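Local coordinates for RimK domain protein ATP-grasp (Sphaerobacter thermophilus, PDB 5I47), which probably acts as an ATP-dependent ligase of the RimK-like ATP-grasp family, with a possible part in lysine biosynthesis or in adding glutamate to a protein, at residues R6-D12 with E31-P37; R15-L21 with A55-G59; A24-H30 with A272-L276; L42-S48 with L71-G75; V79-A83 with G231-Y235. One frame throughout, in Å; residues are numbered along the deposited sequence.

Interaction 1. Residues R6-D12 with E31-P37; sequences RVALLAD and EAVLVQP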
# COMPACT_ATOMS: atom_id res chain seq x y z
N ARG B 6 17.41 -23.66 10.12
CA ARG B 6 16.58 -23.90 8.95
C ARG B 6 16.30 -22.58 8.23
O ARG B 6 16.57 -21.49 8.75
CB ARG B 6 15.26 -24.57 9.35
CG ARG B 6 15.42 -25.81 10.22
CD ARG B 6 14.07 -26.42 10.52
NE ARG B 6 13.22 -25.51 11.28
CZ ARG B 6 11.90 -25.48 11.19
NH1 ARG B 6 11.20 -24.62 11.92
NH2 ARG B 6 11.27 -26.28 10.34
N VAL B 7 15.74 -22.70 7.03
CA VAL B 7 15.42 -21.56 6.18
C VAL B 7 14.01 -21.75 5.63
O VAL B 7 13.68 -22.82 5.12
CB VAL B 7 16.44 -21.40 5.03
CG1 VAL B 7 15.90 -20.46 3.97
CG2 VAL B 7 17.77 -20.89 5.57
N ALA B 8 13.19 -20.71 5.74
CA ALA B 8 11.80 -20.77 5.29
C ALA B 8 11.70 -20.34 3.83
O ALA B 8 12.23 -19.29 3.45
CB ALA B 8 10.92 -19.88 6.16
N LEU B 9 11.01 -21.15 3.03
CA LEU B 9 10.72 -20.85 1.62
C LEU B 9 9.24 -20.47 1.54
O LEU B 9 8.37 -21.33 1.42
CB LEU B 9 11.04 -22.03 0.71
CG LEU B 9 12.47 -22.56 0.57
CD1 LEU B 9 12.50 -23.74 -0.41
CD2 LEU B 9 13.43 -21.46 0.12
N LEU B 10 8.97 -19.17 1.60
CA LEU B 10 7.61 -18.66 1.56
C LEU B 10 7.00 -18.90 0.19
O LEU B 10 7.17 -18.10 -0.74
CB LEU B 10 7.58 -17.17 1.90
CG LEU B 10 8.14 -16.80 3.27
CD1 LEU B 10 8.10 -15.29 3.50
CD2 LEU B 10 7.36 -17.52 4.35
N ALA B 11 6.29 -20.02 0.04
CA ALA B 11 5.70 -20.40 -1.23
C ALA B 11 4.50 -21.28 -0.95
O ALA B 11 4.29 -21.74 0.18
CB ALA B 11 6.72 -21.12 -2.13
N ASP B 12 3.70 -21.52 -1.99
CA ASP B 12 2.53 -22.35 -1.82
C ASP B 12 2.77 -23.80 -2.20
O ASP B 12 2.06 -24.68 -1.70
CB ASP B 12 1.37 -21.78 -2.65
CG ASP B 12 0.97 -20.39 -2.20
OD1 ASP B 12 0.75 -19.52 -3.07
OD2 ASP B 12 0.89 -20.16 -0.97
N GLU B 31 18.59 -26.53 6.40
CA GLU B 31 17.43 -27.27 5.89
C GLU B 31 16.38 -26.26 5.44
O GLU B 31 15.70 -25.65 6.26
CB GLU B 31 16.88 -28.20 6.96
CG GLU B 31 15.65 -28.98 6.52
CD GLU B 31 14.82 -29.46 7.69
OE1 GLU B 31 15.21 -29.21 8.85
OE2 GLU B 31 13.77 -30.09 7.45
N ALA B 32 16.25 -26.09 4.13
CA ALA B 32 15.17 -25.28 3.59
C ALA B 32 13.85 -26.00 3.78
O ALA B 32 13.76 -27.22 3.64
CB ALA B 32 15.41 -24.96 2.12
N VAL B 33 12.80 -25.24 4.10
CA VAL B 33 11.50 -25.79 4.44
C VAL B 33 10.43 -24.99 3.72
O VAL B 33 10.44 -23.75 3.76
CB VAL B 33 11.25 -25.77 5.96
CG1 VAL B 33 9.81 -26.18 6.27
CG2 VAL B 33 12.23 -26.68 6.68
N LEU B 34 9.50 -25.68 3.06
CA LEU B 34 8.34 -25.00 2.49
C LEU B 34 7.47 -24.46 3.62
O LEU B 34 7.06 -25.21 4.51
CB LEU B 34 7.54 -25.95 1.61
CG LEU B 34 6.24 -25.38 1.03
CD1 LEU B 34 6.54 -24.32 -0.01
CD2 LEU B 34 5.38 -26.48 0.44
N VAL B 35 7.20 -23.16 3.59
CA VAL B 35 6.30 -22.51 4.55
C VAL B 35 5.21 -21.83 3.74
O VAL B 35 5.47 -20.82 3.06
CB VAL B 35 7.03 -21.51 5.46
CG1 VAL B 35 6.05 -20.90 6.44
CG2 VAL B 35 8.17 -22.20 6.19
N GLN B 36 4.00 -22.37 3.80
CA GLN B 36 2.90 -21.82 3.03
C GLN B 36 2.33 -20.60 3.75
O GLN B 36 1.91 -20.72 4.91
CB GLN B 36 1.82 -22.88 2.83
CG GLN B 36 2.32 -24.15 2.15
CD GLN B 36 1.28 -25.26 2.12
OE1 GLN B 36 0.87 -25.78 3.16
NE2 GLN B 36 0.85 -25.63 0.92
N PRO B 37 2.32 -19.42 3.13
CA PRO B 37 1.77 -18.24 3.81
C PRO B 37 0.28 -18.33 4.07
O PRO B 37 -0.22 -17.62 4.95
CB PRO B 37 2.10 -17.09 2.84
CG PRO B 37 3.19 -17.61 1.97
CD PRO B 37 2.93 -19.08 1.83
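V7 O is held from two neighbouring points of the opposite strand: V33 N donates to it at 2.8 Å, approaching almost in line with the C=O bond, while the CA-H of A32 adds a weaker contact. The next rung reverses the roles. L9 N reaches V33 O, also at 2.8 Å and with a fairly straight N-H (163°), and beyond it V35 N bonds to L9 O and A11 N to V35 O. Strands 6-10 and 31-35 thus run parallel in the Rossmann-like preATP-grasp domain, joined through helix 16-27 as a beta-alpha-beta unit. The face bearing L9 and A32 is turned to that helix, and L9 CD1 lies 4.0 Å from A32 CB. On the other face A8 CB meets V35 CG2 at 3.6 Å, a methyl brought beside its own backbone N because CG1 takes the anti place (chi1 -179°). L10 and V35 lie side by side there, and helix 63-74 covers L10. At the start of the strands R6 runs alongside E31, its CD 3.4 Å from E31 OE1, but the charged ends do not meet; R6 also makes a cation-pi contact with F52. Past the last rung L34 CD1 packs on A11 CB at 3.8 Å. Q36 closes the end: its extended chain carries NE2 to D12 O at 3.0 Å, with the acceptor in the amide plane. With an alanine at Q36, D12 O would probably lose this donor and the turn after strand 6-10 would be held less firmly to its neighbour.

Interaction 2. Residues R15-L21 with A55-G59; sequences RVEERLL and ALDRG
E18 and R58 meet as the centre of a salt-bridge network formed with R15 and E17, which ties the first turn of helix 16-27 to the end of strand 54-57 in the Rossmann-like sheet. Among the charged contacts, E18 OE2 faces R58 NE at the guanidinium edge; the modelled 2.5 Å is doubtfully short, and the second bond, from R58 NH2, is weak. Carboxylate and guanidinium are nearly coplanar, 19° apart. R15 NH1 pairs with E17 OE1 at 3.0 Å, and these acidic groups probably ease the approach of the two arginines, whose NH2 atoms lie 3.8 Å apart. R58 also donates to L254 O and V255 O, so a leucine in its place would probably leave the E18 carboxylate without its mate and take from both carbonyls the donors that R58 supplies. Apolar contacts follow one turn on: L21 and L56 reach toward each other tip to tip, CD2 to CD2 at 4.0 Å, while the bends of R58 at chi2 and chi3 bring its NE to 3.6 Å from L21 CD1. A backbone bond also steadies the acid: R15 N, at the N-cap position, meets the anti lone pair of E18 OE1 at 3.1 Å.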
# COMPACT_ATOMS: atom_id res chain seq x y z
N ARG B 15 8.23 -26.00 -6.63
CA ARG B 15 8.45 -26.21 -8.05
C ARG B 15 9.95 -26.42 -8.28
O ARG B 15 10.71 -26.67 -7.34
CB ARG B 15 7.89 -25.02 -8.83
CG ARG B 15 6.39 -24.86 -8.76
CD ARG B 15 5.98 -23.51 -9.32
NE ARG B 15 6.79 -22.43 -8.76
CZ ARG B 15 7.70 -21.73 -9.45
NH1 ARG B 15 7.90 -21.99 -10.74
NH2 ARG B 15 8.39 -20.77 -8.85
N VAL B 16 10.37 -26.31 -9.55
CA VAL B 16 11.76 -26.60 -9.91
C VAL B 16 12.71 -25.65 -9.19
O VAL B 16 13.73 -26.07 -8.63
CB VAL B 16 11.94 -26.53 -11.44
CG1 VAL B 16 13.41 -26.43 -11.80
CG2 VAL B 16 11.32 -27.76 -12.10
N GLU B 17 12.39 -24.35 -9.19
CA GLU B 17 13.26 -23.39 -8.52
C GLU B 17 13.35 -23.68 -7.02
O GLU B 17 14.42 -23.52 -6.42
CB GLU B 17 12.76 -21.97 -8.76
CG GLU B 17 12.96 -21.46 -10.19
CD GLU B 17 11.79 -21.80 -11.10
OE1 GLU B 17 10.89 -22.56 -10.66
OE2 GLU B 17 11.77 -21.31 -12.25
N GLU B 18 12.25 -24.12 -6.42
CA GLU B 18 12.24 -24.35 -4.98
C GLU B 18 13.12 -25.54 -4.59
O GLU B 18 13.80 -25.50 -3.56
CB GLU B 18 10.81 -24.56 -4.48
CG GLU B 18 10.05 -23.26 -4.20
CD GLU B 18 9.77 -22.46 -5.45
OE1 GLU B 18 9.12 -23.01 -6.37
OE2 GLU B 18 10.19 -21.29 -5.52
N ARG B 19 13.13 -26.59 -5.41
CA ARG B 19 13.97 -27.74 -5.06
C ARG B 19 15.45 -27.48 -5.32
O ARG B 19 16.29 -27.97 -4.57
CB ARG B 19 13.50 -28.99 -5.83
CG ARG B 19 13.61 -28.89 -7.34
CD ARG B 19 12.74 -29.95 -8.00
NE ARG B 19 11.42 -30.00 -7.37
CZ ARG B 19 10.30 -30.31 -8.01
NH1 ARG B 19 10.32 -30.58 -9.31
NH2 ARG B 19 9.15 -30.34 -7.35
N LEU B 20 15.77 -26.70 -6.36
CA LEU B 20 17.15 -26.26 -6.56
C LEU B 20 17.66 -25.50 -5.34
O LEU B 20 18.81 -25.67 -4.92
CB LEU B 20 17.26 -25.38 -7.80
CG LEU B 20 17.01 -26.04 -9.16
CD1 LEU B 20 17.11 -25.01 -10.27
CD2 LEU B 20 17.99 -27.17 -9.38
N LEU B 21 16.81 -24.65 -4.76
CA LEU B 21 17.20 -23.92 -3.56
C LEU B 21 17.35 -24.85 -2.36
O LEU B 21 18.22 -24.62 -1.51
CB LEU B 21 16.18 -22.82 -3.26
CG LEU B 21 16.28 -21.60 -4.19
CD1 LEU B 21 14.93 -20.92 -4.33
CD2 LEU B 21 17.32 -20.63 -3.67
N ALA B 55 14.01 -16.16 5.98
CA ALA B 55 12.90 -16.51 5.11
C ALA B 55 13.17 -15.97 3.72
O ALA B 55 13.74 -14.88 3.57
CB ALA B 55 11.57 -15.96 5.64
N LEU B 56 12.77 -16.73 2.70
CA LEU B 56 12.97 -16.33 1.31
C LEU B 56 11.61 -16.36 0.62
O LEU B 56 11.03 -17.43 0.43
CB LEU B 56 13.97 -17.25 0.62
CG LEU B 56 14.21 -17.05 -0.88
CD1 LEU B 56 14.70 -15.65 -1.18
CD2 LEU B 56 15.20 -18.09 -1.39
N ASP B 57 11.11 -15.18 0.25
CA ASP B 57 9.79 -15.10 -0.38
C ASP B 57 9.90 -15.56 -1.82
O ASP B 57 10.56 -14.91 -2.65
CB ASP B 57 9.26 -13.67 -0.30
CG ASP B 57 7.77 -13.59 -0.60
OD1 ASP B 57 7.28 -14.40 -1.41
OD2 ASP B 57 7.10 -12.72 -0.02
N ARG B 58 9.26 -16.69 -2.13
CA ARG B 58 9.27 -17.27 -3.46
C ARG B 58 7.98 -16.98 -4.22
O ARG B 58 7.70 -17.65 -5.23
CB ARG B 58 9.50 -18.78 -3.37
CG ARG B 58 10.82 -19.17 -2.71
CD ARG B 58 11.99 -18.87 -3.63
NE ARG B 58 11.72 -19.37 -4.98
CZ ARG B 58 11.74 -18.61 -6.07
NH1 ARG B 58 12.02 -17.32 -5.98
NH2 ARG B 58 11.47 -19.15 -7.25
N GLY B 59 7.20 -16.00 -3.77
CA GLY B 59 5.94 -15.67 -4.39
C GLY B 59 6.00 -14.37 -5.18
O GLY B 59 6.97 -13.61 -5.13
O HOH W 1 6.73 -20.51 -6.66

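Interaction 3. Residues A24-H30 with A272-L276; sequences AFAARGH and ADFVL
R28 reaches across to A272, D273 and L276, and each part of its chain finds a different neighbour. Its CB lies near L276 CD1, at 4.3 Å. From CG to NE the chain is extended, chi3 -179°, which carries CD past A272 CB at 3.8 Å and delivers NE to D273 OD1 at 2.7 Å in a salt bridge. D273 OD1 lies in the guanidinium plane, while NE comes to it from above the carboxylate plane, the two groups standing 64° apart. At the tip NH1 turns back to its own helix and donates to A24 O at 2.8 Å, so two in-plane acceptors limit rotation of the group. R28 stands where helix 16-27 is ending in a Schellman motif, with G29 at positive phi as its C-prime residue and H30 N bonded to F25 O. The last helix of the chain, 267-275, packs here against the preATP-grasp domain. A272 CB sits over the centre of the F25 ring, 4.0 Å from its centroid, a nearly ideal CH-pi contact, while V275 CB meets the ring edge at CZ. L276 follows, its CD1 near F25 CD1 and its CD2 over a face of the H30 imidazole, 3.8 Å from the centroid.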
# COMPACT_ATOMS: atom_id res chain seq x y z
N ALA B 24 20.80 -26.17 -2.72
CA ALA B 24 21.83 -25.19 -2.43
C ALA B 24 21.89 -24.86 -0.94
O ALA B 24 22.97 -24.67 -0.38
CB ALA B 24 21.60 -23.92 -3.25
N PHE B 25 20.73 -24.80 -0.28
CA PHE B 25 20.72 -24.58 1.17
C PHE B 25 21.22 -25.80 1.92
O PHE B 25 21.92 -25.66 2.93
CB PHE B 25 19.31 -24.21 1.64
CG PHE B 25 18.98 -22.75 1.49
CD1 PHE B 25 19.55 -21.80 2.32
CD2 PHE B 25 18.08 -22.32 0.52
CE1 PHE B 25 19.25 -20.46 2.19
CE2 PHE B 25 17.77 -20.98 0.38
CZ PHE B 25 18.36 -20.05 1.22
N ALA B 26 20.88 -27.00 1.45
CA ALA B 26 21.40 -28.21 2.08
C ALA B 26 22.90 -28.32 1.89
O ALA B 26 23.62 -28.73 2.81
CB ALA B 26 20.69 -29.45 1.52
N ALA B 27 23.39 -27.95 0.70
CA ALA B 27 24.83 -27.94 0.45
C ALA B 27 25.57 -26.96 1.35
O ALA B 27 26.76 -27.14 1.60
CB ALA B 27 25.10 -27.61 -1.02
N ARG B 28 24.88 -25.93 1.84
CA ARG B 28 25.49 -24.93 2.71
C ARG B 28 25.12 -25.14 4.18
O ARG B 28 25.34 -24.23 4.99
CB ARG B 28 25.10 -23.53 2.25
CG ARG B 28 25.77 -23.12 0.95
CD ARG B 28 25.05 -21.99 0.24
NE ARG B 28 25.71 -21.65 -1.02
CZ ARG B 28 25.56 -22.34 -2.15
NH1 ARG B 28 24.78 -23.41 -2.18
NH2 ARG B 28 26.20 -21.96 -3.25
N GLY B 29 24.57 -26.30 4.53
CA GLY B 29 24.36 -26.65 5.92
C GLY B 29 23.07 -26.17 6.54
O GLY B 29 23.01 -26.02 7.77
N HIS B 30 22.03 -25.93 5.75
CA HIS B 30 20.76 -25.46 6.27
C HIS B 30 19.62 -26.22 5.61
O HIS B 30 19.67 -26.51 4.41
CB HIS B 30 20.59 -23.95 6.05
CG HIS B 30 21.51 -23.11 6.87
ND1 HIS B 30 21.23 -22.74 8.17
CD2 HIS B 30 22.73 -22.58 6.58
CE1 HIS B 30 22.22 -22.01 8.64
NE2 HIS B 30 23.14 -21.90 7.70
N ALA B 272 21.19 -18.65 -2.27
CA ALA B 272 21.48 -19.23 -0.96
C ALA B 272 22.64 -18.52 -0.28
O ALA B 272 22.64 -18.38 0.95
CB ALA B 272 21.79 -20.72 -1.11
N ASP B 273 23.63 -18.06 -1.05
CA ASP B 273 24.71 -17.27 -0.47
C ASP B 273 24.20 -15.92 0.01
O ASP B 273 24.57 -15.46 1.10
CB ASP B 273 25.84 -17.09 -1.49
CG ASP B 273 26.66 -18.35 -1.70
OD1 ASP B 273 26.74 -19.17 -0.76
OD2 ASP B 273 27.23 -18.51 -2.80
N PHE B 274 23.36 -15.26 -0.78
CA PHE B 274 22.84 -13.95 -0.39
C PHE B 274 21.97 -14.04 0.86
O PHE B 274 21.92 -13.08 1.63
CB PHE B 274 22.07 -13.33 -1.55
CG PHE B 274 21.54 -11.95 -1.25
CD1 PHE B 274 22.40 -10.87 -1.15
CD2 PHE B 274 20.18 -11.74 -1.08
CE1 PHE B 274 21.92 -9.60 -0.88
CE2 PHE B 274 19.69 -10.47 -0.81
CZ PHE B 274 20.56 -9.41 -0.71
N VAL B 275 21.31 -15.17 1.08
CA VAL B 275 20.39 -15.30 2.21
C VAL B 275 21.16 -15.53 3.51
O VAL B 275 20.79 -15.01 4.57
CB VAL B 275 19.37 -16.41 1.94
CG1 VAL B 275 18.58 -16.74 3.20
CG2 VAL B 275 18.42 -16.01 0.82
N LEU B 276 22.24 -16.30 3.46
CA LEU B 276 23.04 -16.63 4.64
C LEU B 276 24.38 -15.91 4.55
O LEU B 276 25.14 -16.14 3.61
CB LEU B 276 23.27 -18.14 4.75
CG LEU B 276 22.13 -19.09 4.35
CD1 LEU B 276 22.69 -20.34 3.70
CD2 LEU B 276 21.28 -19.45 5.55

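Interaction 4. Residues L42-S48 with L71-G75; sequences LSPAAPS and LLASG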
# COMPACT_ATOMS: atom_id res chain seq x y z
N LEU B 42 -0.14 -14.45 12.00
CA LEU B 42 0.92 -13.83 12.78
C LEU B 42 0.36 -12.90 13.85
O LEU B 42 -0.66 -12.22 13.64
CB LEU B 42 1.87 -13.05 11.87
CG LEU B 42 3.06 -13.80 11.26
CD1 LEU B 42 2.62 -15.06 10.54
CD2 LEU B 42 3.84 -12.89 10.33
N SER B 43 1.04 -12.86 14.99
CA SER B 43 0.69 -11.98 16.09
C SER B 43 1.54 -10.72 16.02
O SER B 43 2.77 -10.82 16.01
CB SER B 43 0.89 -12.68 17.42
OG SER B 43 1.03 -11.74 18.48
N PRO B 44 0.94 -9.53 15.98
CA PRO B 44 1.75 -8.31 15.86
C PRO B 44 2.69 -8.08 17.03
O PRO B 44 3.76 -7.50 16.85
CB PRO B 44 0.70 -7.20 15.78
CG PRO B 44 -0.54 -7.88 15.30
CD PRO B 44 -0.50 -9.25 15.91
N ALA B 45 2.32 -8.53 18.24
CA ALA B 45 3.18 -8.32 19.40
C ALA B 45 4.46 -9.14 19.30
O ALA B 45 5.51 -8.71 19.80
CB ALA B 45 2.43 -8.66 20.68
N ALA B 46 4.40 -10.32 18.69
CA ALA B 46 5.58 -11.15 18.48
C ALA B 46 5.39 -12.00 17.23
O ALA B 46 5.04 -13.18 17.33
CB ALA B 46 5.84 -12.04 19.70
N PRO B 47 5.60 -11.44 16.04
CA PRO B 47 5.36 -12.22 14.82
C PRO B 47 6.47 -13.22 14.55
O PRO B 47 7.66 -12.94 14.73
CB PRO B 47 5.29 -11.14 13.73
CG PRO B 47 6.09 -10.01 14.26
CD PRO B 47 5.94 -10.03 15.75
N SER B 48 6.06 -14.41 14.10
CA SER B 48 6.99 -15.47 13.76
C SER B 48 6.26 -16.53 12.96
O SER B 48 5.06 -16.74 13.13
CB SER B 48 7.62 -16.10 15.02
OG SER B 48 8.57 -17.09 14.67
N LEU B 71 6.65 -7.84 8.98
CA LEU B 71 6.28 -8.48 10.23
C LEU B 71 7.33 -9.49 10.66
O LEU B 71 7.81 -9.46 11.80
CB LEU B 71 4.92 -9.16 10.08
CG LEU B 71 3.69 -8.28 10.27
CD1 LEU B 71 2.46 -8.94 9.69
CD2 LEU B 71 3.50 -7.97 11.75
N LEU B 72 7.71 -10.39 9.76
CA LEU B 72 8.71 -11.39 10.10
C LEU B 72 10.03 -10.74 10.52
O LEU B 72 10.63 -11.13 11.52
CB LEU B 72 8.92 -12.35 8.92
CG LEU B 72 7.72 -13.23 8.58
CD1 LEU B 72 7.97 -14.04 7.30
CD2 LEU B 72 7.38 -14.15 9.74
N ALA B 73 10.46 -9.71 9.78
CA ALA B 73 11.73 -9.05 10.10
C ALA B 73 11.70 -8.42 11.49
O ALA B 73 12.64 -8.56 12.27
CB ALA B 73 12.07 -8.01 9.04
N SER B 74 10.61 -7.72 11.81
CA SER B 74 10.49 -7.10 13.13
C SER B 74 10.47 -8.13 14.25
O SER B 74 10.85 -7.81 15.38
CB SER B 74 9.23 -6.22 13.20
OG SER B 74 8.04 -6.98 13.04
N GLY B 75 10.05 -9.36 13.96
CA GLY B 75 10.00 -10.43 14.93
C GLY B 75 11.29 -11.20 15.11
O GLY B 75 11.36 -12.06 15.99
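With CG set beside its backbone N (chi1 -84°), L71 turns toward the P47 ring, and L71 CD2 lies 4.1 Å from P47 CB. L42 comes to the same helix from the other end of the loop: its CD2 touches L71 CB at 3.9 Å and L72 CD2 at 3.8 Å, the side chains of L42 and L72 crossing at about a right angle. The P47 ring is pressed close to the helix backbone, its CG only 3.1 Å from L71 O, a tight approach. That oxygen is already engaged, for S74 OG donates to it at 2.8 Å and G75 N at 3.1 Å; S74 can bend back because its OG stands between the backbone N and the carbonyl carbon (chi1 63°), though the same hydroxyl is also hydrogen-bonded to A70 O. The contact packs the loop after strand 41-42 on the C-terminal part of helix 63-74, which covers one face of the parallel sheet in the Rossmann-like domain. The same region belongs to the dimer interface: L42 joins an antiparallel strand of the second subunit, and V111 of that subunit packs on L71. The backbones also approach at G75. Since G75 bears no side chain, P47 O can come to within 3.4 Å of its CA, and the CA-H points at the oxygen nearly straight, with 161° at the hydrogen. Farther along the loop, the S48 backbone carbon rests near L72 CD2.

Interaction 5. Residues V79-A83 with G231-Y235; sequences VVNRA and GTGTY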
# COMPACT_ATOMS: atom_id res chain seq x y z
N VAL B 79 14.06 -11.50 6.11
CA VAL B 79 13.34 -11.93 4.91
C VAL B 79 14.04 -11.37 3.68
O VAL B 79 14.45 -10.21 3.66
CB VAL B 79 11.86 -11.49 4.95
CG1 VAL B 79 11.12 -12.01 3.71
CG2 VAL B 79 11.19 -11.99 6.21
N VAL B 80 14.18 -12.22 2.66
CA VAL B 80 14.62 -11.81 1.34
C VAL B 80 13.46 -12.07 0.38
O VAL B 80 13.01 -13.21 0.26
CB VAL B 80 15.89 -12.55 0.90
CG1 VAL B 80 16.15 -12.31 -0.58
CG2 VAL B 80 17.07 -12.11 1.74
N ASN B 81 12.97 -11.03 -0.30
CA ASN B 81 13.53 -9.69 -0.24
C ASN B 81 13.14 -8.95 1.03
O ASN B 81 12.06 -9.18 1.59
CB ASN B 81 13.08 -8.88 -1.46
CG ASN B 81 13.69 -9.39 -2.75
OD1 ASN B 81 14.88 -9.20 -3.00
ND2 ASN B 81 12.88 -10.02 -3.59
N ARG B 82 14.03 -8.06 1.48
CA ARG B 82 13.74 -7.22 2.64
C ARG B 82 12.48 -6.40 2.39
O ARG B 82 12.12 -6.11 1.24
CB ARG B 82 14.93 -6.30 2.93
CG ARG B 82 15.07 -5.14 1.98
CD ARG B 82 16.34 -4.35 2.26
NE ARG B 82 17.53 -5.16 2.00
CZ ARG B 82 18.12 -5.25 0.81
NH1 ARG B 82 19.20 -6.02 0.66
NH2 ARG B 82 17.64 -4.58 -0.23
N ALA B 83 11.80 -6.04 3.48
CA ALA B 83 10.48 -5.42 3.38
C ALA B 83 10.48 -4.22 2.44
O ALA B 83 9.62 -4.10 1.57
CB ALA B 83 9.99 -5.02 4.77
N GLY B 231 19.07 -1.43 -4.49
CA GLY B 231 19.51 -2.33 -3.46
C GLY B 231 19.68 -3.75 -3.97
O GLY B 231 19.22 -4.13 -5.05
N THR B 232 20.38 -4.56 -3.17
CA THR B 232 20.56 -5.97 -3.46
C THR B 232 19.27 -6.74 -3.18
O THR B 232 18.42 -6.32 -2.39
CB THR B 232 21.70 -6.54 -2.63
OG1 THR B 232 21.42 -6.36 -1.23
CG2 THR B 232 23.02 -5.85 -2.97
N GLY B 233 19.14 -7.89 -3.84
CA GLY B 233 17.99 -8.74 -3.63
C GLY B 233 17.88 -9.76 -4.75
O GLY B 233 18.75 -9.87 -5.62
N THR B 234 16.78 -10.50 -4.71
CA THR B 234 16.46 -11.50 -5.72
C THR B 234 15.28 -10.96 -6.53
O THR B 234 14.13 -11.07 -6.11
CB THR B 234 16.14 -12.85 -5.08
OG1 THR B 234 15.19 -12.67 -4.02
CG2 THR B 234 17.40 -13.47 -4.51
N TYR B 235 15.58 -10.37 -7.69
CA TYR B 235 14.54 -9.74 -8.49
C TYR B 235 14.96 -9.71 -9.96
O TYR B 235 16.10 -10.02 -10.30
CB TYR B 235 14.21 -8.33 -7.99
CG TYR B 235 15.36 -7.35 -7.89
CD1 TYR B 235 15.81 -6.64 -9.00
CD2 TYR B 235 15.98 -7.09 -6.67
CE1 TYR B 235 16.85 -5.73 -8.91
CE2 TYR B 235 17.02 -6.18 -6.56
CZ TYR B 235 17.45 -5.50 -7.69
OH TYR B 235 18.48 -4.59 -7.59
O HOH W 2 16.15 -7.26 -1.24
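N81 and T234 clasp each other at the junction between the Rossmann-like preATP-grasp domain and the ATP-grasp domain, the asparagine amide pairing with a backbone much as a neighbouring strand would. N81 OD1 accepts from T234 N at 2.9 Å, and N81 ND2 returns a bond to T234 O at 3.0 Å, almost straight (174°) and in the amide plane although the donor stands above the carbonyl plane. Two bonds to one residue thus fix the rotation of the amide. G233, without a side chain, leaves its CA 3.2 Å from N81 OD1. R82, which follows N81, grips T232 end-on: NH1 donates to T232 OG1 and NH2 to T232 O, both at 2.9 Å, the second bond lying in the carbonyl plane. Bent at chi3 after a first torsion that puts CG between backbone N and carbonyl carbon (chi1 75°), the arginine curls round to reach this threonine. A water joins the two clasps, giving one hydrogen to N81 OD1 and the other to T232 O at 2.7 Å.

In the outer shell the peptide bond before N81 is cis, where the chain leaves strand 79-80 for the N-cap residue R82. F274 of the C-terminal helix packs on V80, R82 and T232. On the ATP-grasp side the bend is braced within itself, Y235 OH donating to G231 O at 2.7 Å, nearly along the C=O axis.

All five contacts involve the parallel sheet or a helix packed on it. Interaction 1 joins its strands 31-35 and 6-10, interaction 2 adds strand 54-57 with centres 8 Å away, and interaction 5 starts from strand 79-80, about 14 Å from interaction 2. Interactions 2 and 3 share helix 16-27, at 12 Å between centres. Interaction 4 lies 24 Å from interaction 3, by the dimer interface. Along the chain, interactions 1, 2 and 3 interleave, while 4 and then 5 are nested within the long loop closed by interaction 3. Interactions 3 and 5 each pair a preATP-grasp segment with an ATP-grasp one, and F274, in the helix of interaction 3, packs on residues of interaction 5.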